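Nitrate reductase (Ulva prolifera, PDB 5YLY) catalyses the reduction of nitrate to nitrite, the first step of nitrate assimilation, and is represented here by its FAD-carrying cytochrome b5 reductase domain. Local coordinates at residues H144-Y147 with Y153-H156; I165-G170 with Q179-I184; Q201-I206 with P234-S239. All blocks are in the same frame, centred on the assembly; numbering follows the deposited sequence.

The three contacts follow one another along the chain and run from the lobe junction to surface loops of the nucleotide-binding lobe, on the opposite side of the chain's centre from interaction 1. Interaction 1 pairs two antiparallel strands through backbone hydrogen bonds and aromatic side chains, and it is partly buried. Interaction 2 is wholly buried and apolar, a strand of the parallel sheet meeting the helix that follows it. The two are continuous: Y147 of interaction 1 packs on I165 and I184 of interaction 2. Interaction 3 lies at the surface, about 20 Å from interaction 2 between centres, and joins two loops of the same lobe through one indole, a carboxylate and an isoleucine.

Interaction 1. Residues H144-Y147 with Y153-H156; sequences HFHY and YKNH
H144 lays its CB over one face of the H156 imidazole, 3.5 Å from the ring centroid, in a CH-pi contact. The two imidazoles are nearly parallel, with planes 13° apart, but slid so that they barely overlap. In H144, CG lies between the backbone N and the carbonyl carbon (chi1 52°), which sets ND1 beside N155, to whose OD1 it donates at 2.8 Å. OD1 lies in the plane of the imidazole, and ND1 lies in the carbonyl plane of the amide. The bond would hold both the flip of the H144 ring and the rotation of the amide, and implies a proton on ND1. Along the backbone, H146 and K154 form the hydrogen-bonded pair, H146 N giving to K154 O and K154 N to H146 O, each at 2.8 Å. At the open end H156 N reaches H144 O at 2.9 Å. These strands, 145-149 and 152-155, form a beta hairpin, extended by strand 158-161 into the small antiparallel sheet that links the flavin and nucleotide lobes in cytochrome b5 reductases. F145 and N155, the non-hydrogen-bonded pair, share the face turned to I290. There the F145 and Y153 side chains cross at about a right angle, CE1 of F145 approaching the Y153 ring obliquely, 3.5 Å from CD2 of Y153, with the planes 29° apart and the centroids well offset. I260 and I290 of the parallel sheet pack against both rings. The other face carries H146 and K154, side by side and pointing the same way; H146 CD2 touches K154 CD at 4.2 Å, and the lysine side chain also touches E159 of strand 158-161. Toward the turn, the hydroxyl of Y147 is bonded to D190, T192 and the backbone N of G151.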
loop_
_atom_site.group_PDB
_atom_site.type_symbol
_atom_site.label_atom_id
_atom_site.label_comp_id
_atom_site.label_asym_id
_atom_site.label_seq_id
_atom_site.Cartn_x
_atom_site.Cartn_y
_atom_site.Cartn_z
ATOM N N HIS A 144 -10.708 -3.285 8.098
ATOM C CA HIS A 144 -10.978 -4.265 9.154
ATOM C C HIS A 144 -9.709 -4.653 9.926
ATOM O O HIS A 144 -9.802 -5.212 11.018
ATOM C CB HIS A 144 -11.598 -5.513 8.495
ATOM C CG HIS A 144 -10.772 -6.018 7.346
ATOM N ND1 HIS A 144 -9.821 -7.018 7.524
ATOM C CD2 HIS A 144 -10.710 -5.575 6.066
ATOM C CE1 HIS A 144 -9.238 -7.172 6.349
ATOM N NE2 HIS A 144 -9.736 -6.324 5.437
ATOM N N PHE A 145 -8.541 -4.441 9.318
ATOM C CA PHE A 145 -7.255 -4.775 9.920
ATOM C C PHE A 145 -6.634 -3.518 10.567
ATOM O O PHE A 145 -6.519 -2.460 9.928
ATOM C CB PHE A 145 -6.301 -5.384 8.873
ATOM C CG PHE A 145 -4.912 -5.683 9.389
ATOM C CD1 PHE A 145 -4.640 -6.876 10.047
ATOM C CD2 PHE A 145 -3.866 -4.789 9.178
ATOM C CE1 PHE A 145 -3.346 -7.156 10.505
ATOM C CE2 PHE A 145 -2.573 -5.077 9.624
ATOM C CZ PHE A 145 -2.332 -6.247 10.312
ATOM N N HIS A 146 -6.196 -3.666 11.816
ATOM C CA HIS A 146 -5.605 -2.566 12.564
ATOM C C HIS A 146 -4.370 -3.062 13.315
ATOM O O HIS A 146 -4.493 -3.862 14.230
ATOM C CB HIS A 146 -6.657 -2.005 13.551
ATOM C CG HIS A 146 -6.231 -0.839 14.396
ATOM N ND1 HIS A 146 -5.083 -0.107 14.127
ATOM C CD2 HIS A 146 -6.884 -0.253 15.424
ATOM C CE1 HIS A 146 -5.053 0.858 15.029
ATOM N NE2 HIS A 146 -6.117 0.815 15.824
ATOM N N TYR A 147 -3.198 -2.571 12.944
ATOM C CA TYR A 147 -1.963 -2.904 13.664
ATOM C C TYR A 147 -1.921 -1.772 14.696
ATOM O O TYR A 147 -1.489 -0.656 14.379
ATOM C CB TYR A 147 -0.760 -2.855 12.695
ATOM C CG TYR A 147 0.546 -3.239 13.360
ATOM C CD1 TYR A 147 0.870 -4.576 13.589
ATOM C CD2 TYR A 147 1.450 -2.265 13.782
ATOM C CE1 TYR A 147 2.069 -4.933 14.211
ATOM C CE2 TYR A 147 2.651 -2.612 14.405
ATOM C CZ TYR A 147 2.947 -3.945 14.628
ATOM O OH TYR A 147 4.147 -4.294 15.181
ATOM N N TYR A 153 -2.197 -6.890 16.573
ATOM C CA TYR A 153 -3.172 -6.463 15.567
ATOM C C TYR A 153 -4.594 -6.888 15.942
ATOM O O TYR A 153 -4.814 -7.780 16.776
ATOM C CB TYR A 153 -2.799 -6.962 14.141
ATOM C CG TYR A 153 -3.040 -8.447 13.937
ATOM C CD1 TYR A 153 -2.075 -9.385 14.291
ATOM C CD2 TYR A 153 -4.250 -8.914 13.419
ATOM C CE1 TYR A 153 -2.313 -10.753 14.156
ATOM C CE2 TYR A 153 -4.496 -10.278 13.275
ATOM C CZ TYR A 153 -3.524 -11.194 13.645
ATOM O OH TYR A 153 -3.749 -12.543 13.476
ATOM N N LYS A 154 -5.558 -6.268 15.268
ATOM C CA LYS A 154 -6.974 -6.603 15.368
ATOM C C LYS A 154 -7.396 -6.841 13.917
ATOM O O LYS A 154 -6.964 -6.101 13.029
ATOM C CB LYS A 154 -7.804 -5.424 15.917
ATOM C CG LYS A 154 -7.494 -4.955 17.330
ATOM C CD LYS A 154 -8.156 -3.612 17.570
ATOM C CE LYS A 154 -8.107 -3.181 19.003
ATOM N NZ LYS A 154 -8.641 -1.801 19.132
ATOM N N ASN A 155 -8.180 -7.889 13.666
ATOM C CA ASN A 155 -8.726 -8.185 12.340
ATOM C C ASN A 155 -10.202 -8.455 12.590
ATOM O O ASN A 155 -10.536 -9.464 13.224
ATOM C CB ASN A 155 -8.055 -9.388 11.686
ATOM C CG ASN A 155 -8.468 -9.557 10.245
ATOM O OD1 ASN A 155 -8.676 -8.586 9.507
ATOM N ND2 ASN A 155 -8.533 -10.783 9.793
ATOM N N HIS A 156 -11.069 -7.515 12.177
ATOM C CA HIS A 156 -12.503 -7.542 12.471
ATOM C C HIS A 156 -12.643 -7.586 14.008
ATOM O O HIS A 156 -12.178 -6.662 14.686
ATOM C CB HIS A 156 -13.248 -8.696 11.749
ATOM C CG HIS A 156 -13.245 -8.592 10.253
ATOM N ND1 HIS A 156 -12.359 -9.327 9.484
ATOM C CD2 HIS A 156 -14.031 -7.857 9.428
ATOM C CE1 HIS A 156 -12.623 -9.011 8.222
ATOM N NE2 HIS A 156 -13.617 -8.126 8.141
#

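Interaction 2. Residues I165-G170 with Q179-I184; sequences INMIAG and QVMKAI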
loop_
_atom_site.group_PDB
_atom_site.type_symbol
_atom_site.label_atom_id
_atom_site.label_comp_id
_atom_site.label_asym_id
_atom_site.label_seq_id
_atom_site.Cartn_x
_atom_site.Cartn_y
_atom_site.Cartn_z
ATOM N N ILE A 165 5.673 -10.611 10.006
ATOM C CA ILE A 165 4.626 -10.301 9.029
ATOM C C ILE A 165 5.172 -10.460 7.638
ATOM O O ILE A 165 6.111 -9.741 7.264
ATOM C CB ILE A 165 4.018 -8.864 9.209
ATOM C CG1 ILE A 165 3.442 -8.652 10.642
ATOM C CG2 ILE A 165 2.956 -8.590 8.119
ATOM C CD1 ILE A 165 2.878 -7.229 10.933
ATOM N N ASN A 166 4.517 -11.326 6.838
ATOM C CA ASN A 166 4.793 -11.449 5.419
ATOM C C ASN A 166 3.907 -10.440 4.724
ATOM O O ASN A 166 2.754 -10.275 5.113
ATOM C CB ASN A 166 4.386 -12.842 4.913
ATOM C CG ASN A 166 5.351 -13.920 5.250
ATOM O OD1 ASN A 166 6.544 -13.669 5.428
ATOM N ND2 ASN A 166 4.852 -15.163 5.303
ATOM N N MET A 167 4.407 -9.812 3.667
ATOM C CA MET A 167 3.628 -8.874 2.885
ATOM C C MET A 167 3.757 -9.219 1.426
ATOM O O MET A 167 4.876 -9.375 0.916
ATOM C CB MET A 167 4.131 -7.441 3.116
ATOM C CG MET A 167 4.066 -7.026 4.559
ATOM S SD MET A 167 4.709 -5.379 4.735
ATOM C CE MET A 167 4.239 -5.101 6.380
ATOM N N ILE A 168 2.615 -9.370 0.754
ATOM C CA ILE A 168 2.645 -9.628 -0.671
ATOM C C ILE A 168 1.857 -8.513 -1.333
ATOM O O ILE A 168 0.667 -8.358 -1.063
ATOM C CB ILE A 168 2.141 -11.023 -1.112
ATOM C CG1 ILE A 168 2.787 -12.174 -0.302
ATOM C CG2 ILE A 168 2.332 -11.193 -2.630
ATOM C CD1 ILE A 168 2.247 -13.629 -0.779
ATOM N N ALA A 169 2.521 -7.775 -2.207
ATOM C CA ALA A 169 1.898 -6.689 -2.943
ATOM C C ALA A 169 2.082 -6.859 -4.425
ATOM O O ALA A 169 3.109 -7.363 -4.877
ATOM C CB ALA A 169 2.500 -5.350 -2.503
ATOM N N GLY A 170 1.110 -6.356 -5.167
ATOM C CA GLY A 170 1.146 -6.274 -6.622
ATOM C C GLY A 170 0.803 -4.853 -7.020
ATOM O O GLY A 170 -0.171 -4.300 -6.508
ATOM N N GLN A 179 2.784 1.549 4.443
ATOM C CA GLN A 179 2.277 2.211 5.648
ATOM C C GLN A 179 2.596 1.337 6.905
ATOM O O GLN A 179 3.079 1.850 7.932
ATOM C CB GLN A 179 0.749 2.423 5.533
ATOM C CG GLN A 179 0.144 3.136 6.749
ATOM C CD GLN A 179 -1.296 2.773 6.899
ATOM O OE1 GLN A 179 -1.620 1.638 7.218
ATOM N NE2 GLN A 179 -2.197 3.693 6.587
ATOM N N VAL A 180 2.337 0.011 6.801
ATOM C CA VAL A 180 2.600 -0.927 7.909
ATOM C C VAL A 180 4.109 -1.043 8.151
ATOM O O VAL A 180 4.552 -1.006 9.311
ATOM C CB VAL A 180 1.905 -2.309 7.658
ATOM C CG1 VAL A 180 2.228 -3.308 8.788
ATOM C CG2 VAL A 180 0.391 -2.131 7.558
ATOM N N MET A 181 4.908 -1.137 7.065
ATOM C CA MET A 181 6.375 -1.232 7.193
ATOM C C MET A 181 6.913 -0.017 7.941
ATOM O O MET A 181 7.681 -0.167 8.872
ATOM C CB MET A 181 7.037 -1.278 5.790
ATOM C CG MET A 181 6.732 -2.554 5.048
ATOM S SD MET A 181 7.338 -2.404 3.330
ATOM C CE MET A 181 9.114 -2.600 3.652
ATOM N N LYS A 182 6.487 1.182 7.558
ATOM C CA LYS A 182 6.964 2.378 8.268
ATOM C C LYS A 182 6.518 2.423 9.735
ATOM O O LYS A 182 7.316 2.781 10.617
ATOM C CB LYS A 182 6.503 3.626 7.552
ATOM C CG LYS A 182 7.273 3.857 6.247
ATOM C CD LYS A 182 6.605 4.976 5.466
ATOM C CE LYS A 182 6.883 6.325 6.052
ATOM N NZ LYS A 182 6.084 7.360 5.359
ATOM N N ALA A 183 5.266 2.039 10.002
ATOM C CA ALA A 183 4.736 2.060 11.381
ATOM C C ALA A 183 5.553 1.136 12.294
ATOM O O ALA A 183 5.809 1.475 13.452
ATOM C CB ALA A 183 3.281 1.622 11.384
ATOM N N ILE A 184 6.029 0.011 11.742
ATOM C CA ILE A 184 6.819 -0.974 12.486
ATOM C C ILE A 184 8.285 -0.549 12.608
ATOM O O ILE A 184 8.867 -0.632 13.687
ATOM C CB ILE A 184 6.700 -2.379 11.798
ATOM C CG1 ILE A 184 5.266 -2.946 11.975
ATOM C CG2 ILE A 184 7.736 -3.369 12.360
ATOM C CD1 ILE A 184 5.034 -4.226 11.148
#
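The backbone N of I184 is shared by two carbonyls of its own helix, V180 O at 3.0 Å and, more weakly, M181 O at 3.3 Å. These bonds belong to the helical turn that carries V180, M181 and I184, the residues facing strand 165-170; across the contact itself no hydrogen bond forms, and every touch is between apolar side chains. M167 reaches furthest. Its CG stands anti to the carbonyl carbon (chi1 -59°) and the chain is then fully extended, so that sulfur and methyl are thrust straight out from the sheet against V180 and M181. The methyl CE meets CG1 of V180 at 3.6 Å, while SD lies 3.5 Å from CG of M181, crossing that chain at a slant. M181 offers the middle of its chain here and bends at its last torsion (chi3 75°). V180 turns CG1 to the strand because that branch lies anti to the backbone N. Two residues earlier on the strand and a helical turn later, I165 and I184 meet by their terminal methyls, CD1 to CD1 at 3.7 Å. With the axes 11.0 Å apart, the gap is bridged largely by the long side chains of M167, I165 and I184. Residues alternate along the strand: I165 and M167 face this helix, whereas N166 faces the opposite side of the sheet, where its amide nitrogen is held by F253 O and S261 OG. M177, a helical turn earlier, continues the apolar surface over M167 and A169. Strand 164-170 pairs with strands 193-200 and 259-264 on its two flanks, and the helix, antiparallel to it at 150°, leads back toward strand 193-200. This is the first beta-alpha-beta crossover of the Rossmann-like nucleotide-binding lobe found in the ferredoxin reductase superfamily.

Interaction 3. Residues Q201-I206 with P234-S239; sequences QTEADI and PGWKYS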
loop_
_atom_site.group_PDB
_atom_site.type_symbol
_atom_site.label_atom_id
_atom_site.label_comp_id
_atom_site.label_asym_id
_atom_site.label_seq_id
_atom_site.Cartn_x
_atom_site.Cartn_y
_atom_site.Cartn_z
ATOM N N GLN A 201 4.442 -5.813 -13.390
ATOM C CA GLN A 201 4.586 -6.270 -14.774
ATOM C C GLN A 201 6.011 -6.058 -15.289
ATOM O O GLN A 201 6.625 -6.986 -15.825
ATOM C CB GLN A 201 3.568 -5.565 -15.678
ATOM C CG GLN A 201 2.253 -6.315 -15.851
ATOM C CD GLN A 201 1.237 -5.423 -16.520
ATOM O OE1 GLN A 201 0.617 -4.570 -15.872
ATOM N NE2 GLN A 201 1.152 -5.501 -17.842
ATOM N N THR A 202 6.540 -4.843 -15.115
ATOM C CA THR A 202 7.898 -4.455 -15.527
ATOM C C THR A 202 8.597 -3.776 -14.357
ATOM O O THR A 202 7.941 -3.293 -13.430
ATOM C CB THR A 202 7.894 -3.492 -16.768
ATOM O OG1 THR A 202 7.441 -2.186 -16.392
ATOM C CG2 THR A 202 7.052 -4.002 -17.936
ATOM N N GLU A 203 9.928 -3.690 -14.439
ATOM C CA GLU A 203 10.802 -3.024 -13.466
ATOM C C GLU A 203 10.424 -1.526 -13.337
ATOM O O GLU A 203 10.487 -0.958 -12.240
ATOM C CB GLU A 203 12.252 -3.191 -13.959
ATOM C CG GLU A 203 13.297 -2.843 -12.925
ATOM C CD GLU A 203 14.733 -3.157 -13.296
ATOM O OE1 GLU A 203 14.966 -3.925 -14.261
ATOM O OE2 GLU A 203 15.634 -2.667 -12.576
ATOM N N ALA A 204 9.982 -0.912 -14.452
ATOM C CA ALA A 204 9.553 0.493 -14.510
ATOM C C ALA A 204 8.278 0.753 -13.687
ATOM O O ALA A 204 8.069 1.881 -13.230
ATOM C CB ALA A 204 9.343 0.915 -15.960
ATOM N N ASP A 205 7.440 -0.289 -13.493
ATOM C CA ASP A 205 6.200 -0.202 -12.728
ATOM C C ASP A 205 6.381 -0.282 -11.198
ATOM O O ASP A 205 5.402 -0.091 -10.474
ATOM C CB ASP A 205 5.220 -1.297 -13.162
ATOM C CG ASP A 205 4.651 -1.103 -14.544
ATOM O OD1 ASP A 205 4.394 0.063 -14.920
ATOM O OD2 ASP A 205 4.448 -2.120 -15.247
ATOM N N ILE A 206 7.586 -0.623 -10.712
ATOM C CA ILE A 206 7.811 -0.749 -9.265
ATOM C C ILE A 206 7.640 0.628 -8.634
ATOM O O ILE A 206 8.337 1.561 -9.029
ATOM C CB ILE A 206 9.217 -1.346 -8.942
ATOM C CG1 ILE A 206 9.415 -2.747 -9.574
ATOM C CG2 ILE A 206 9.459 -1.408 -7.434
ATOM C CD1 ILE A 206 10.893 -3.224 -9.584
ATOM N N PRO A 234 18.103 -7.717 -18.966
ATOM C CA PRO A 234 19.266 -8.569 -18.634
ATOM C C PRO A 234 19.954 -8.314 -17.286
ATOM O O PRO A 234 20.420 -9.281 -16.674
ATOM C CB PRO A 234 20.225 -8.343 -19.809
ATOM C CG PRO A 234 19.348 -7.919 -20.930
ATOM C CD PRO A 234 18.295 -7.066 -20.278
ATOM N N GLY A 235 20.002 -7.061 -16.828
ATOM C CA GLY A 235 20.647 -6.724 -15.560
ATOM C C GLY A 235 19.757 -6.772 -14.327
ATOM O O GLY A 235 19.973 -5.997 -13.390
ATOM N N TRP A 236 18.763 -7.694 -14.304
ATOM C CA TRP A 236 17.788 -7.856 -13.207
ATOM C C TRP A 236 18.270 -8.905 -12.187
ATOM O O TRP A 236 18.496 -10.065 -12.534
ATOM C CB TRP A 236 16.393 -8.182 -13.795
ATOM C CG TRP A 236 15.295 -8.461 -12.800
ATOM C CD1 TRP A 236 14.638 -9.645 -12.625
ATOM C CD2 TRP A 236 14.651 -7.513 -11.935
ATOM N NE1 TRP A 236 13.662 -9.504 -11.665
ATOM C CE2 TRP A 236 13.639 -8.205 -11.236
ATOM C CE3 TRP A 236 14.850 -6.151 -11.657
ATOM C CZ2 TRP A 236 12.823 -7.579 -10.283
ATOM C CZ3 TRP A 236 14.047 -5.537 -10.706
ATOM C CH2 TRP A 236 13.042 -6.246 -10.042
ATOM N N LYS A 237 18.443 -8.480 -10.928
ATOM C CA LYS A 237 18.973 -9.339 -9.855
ATOM C C LYS A 237 17.901 -10.055 -9.013
ATOM O O LYS A 237 18.231 -10.632 -7.973
ATOM C CB LYS A 237 19.940 -8.543 -8.940
ATOM C CG LYS A 237 21.145 -7.939 -9.686
ATOM C CD LYS A 237 22.458 -8.015 -8.908
ATOM C CE LYS A 237 23.319 -9.175 -9.348
ATOM N NZ LYS A 237 24.563 -9.265 -8.552
ATOM N N TYR A 238 16.633 -10.041 -9.454
ATOM C CA TYR A 238 15.569 -10.683 -8.681
ATOM C C TYR A 238 14.797 -11.715 -9.505
ATOM O O TYR A 238 15.318 -12.208 -10.505
ATOM C CB TYR A 238 14.645 -9.626 -8.026
ATOM C CG TYR A 238 15.348 -8.596 -7.169
ATOM C CD1 TYR A 238 15.817 -7.407 -7.719
ATOM C CD2 TYR A 238 15.451 -8.759 -5.790
ATOM C CE1 TYR A 238 16.437 -6.438 -6.932
ATOM C CE2 TYR A 238 16.067 -7.792 -4.990
ATOM C CZ TYR A 238 16.556 -6.636 -5.567
ATOM O OH TYR A 238 17.165 -5.686 -4.789
ATOM N N SER A 239 13.569 -12.075 -9.072
ATOM C CA SER A 239 12.781 -13.117 -9.743
ATOM C C SER A 239 12.026 -12.667 -10.994
ATOM O O SER A 239 11.795 -11.472 -11.189
ATOM C CB SER A 239 11.819 -13.758 -8.758
ATOM O OG SER A 239 12.537 -14.451 -7.756
#
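W236 gives up the most surface here, and it does so with the benzene half of its indole, against which E203 and I206 both press. E203 runs past the ring in the opposite direction: its CG stands anti to the backbone N (chi1 -167°) and the chain continues extended, carrying the carboxylate across the CE3 corner. CD comes to 3.4 Å from W236 CE3, and CG to 3.6 Å from CZ3, with the carboxylate plane turned 53° from that of the indole. The approach is oblique, and no hydrogen bond links the two; the charge of E203 is instead met by a salt bridge from OE2 to R209, whose side chain also touches W236. That partner probably keeps the carboxylate ionised. I206 and W236 point at each other from opposite directions, CD1 of I206 meeting CH2 of W236 at 3.7 Å on the same side of the indole plane as E203 CD. The indole is fixed within its own segment. NE1 donates to S239 O at 2.8 Å in a nearly straight bond (164°), in the ring plane but well above the carbonyl plane of the acceptor, and CB of Y238 lies over the face away from E203 and I206, toward the rim. In segment 201-206, the short 3-10 turn 203-205 spaces E203 and I206 so that both meet the indole, with I206 N bonded to E203 O at 3.3 Å. D205 of the same turn pairs with K107, a residue that probably binds FAD. The two loops leave the C-terminal ends of parallel strands 193-200 and 223-229, the edge at which relatives bind their nicotinamide nucleotide. I206 rests on Y198 and Y227 of these strands, W236 on Y227 and V229, and helix 209-218 supplies R209 beside the indole.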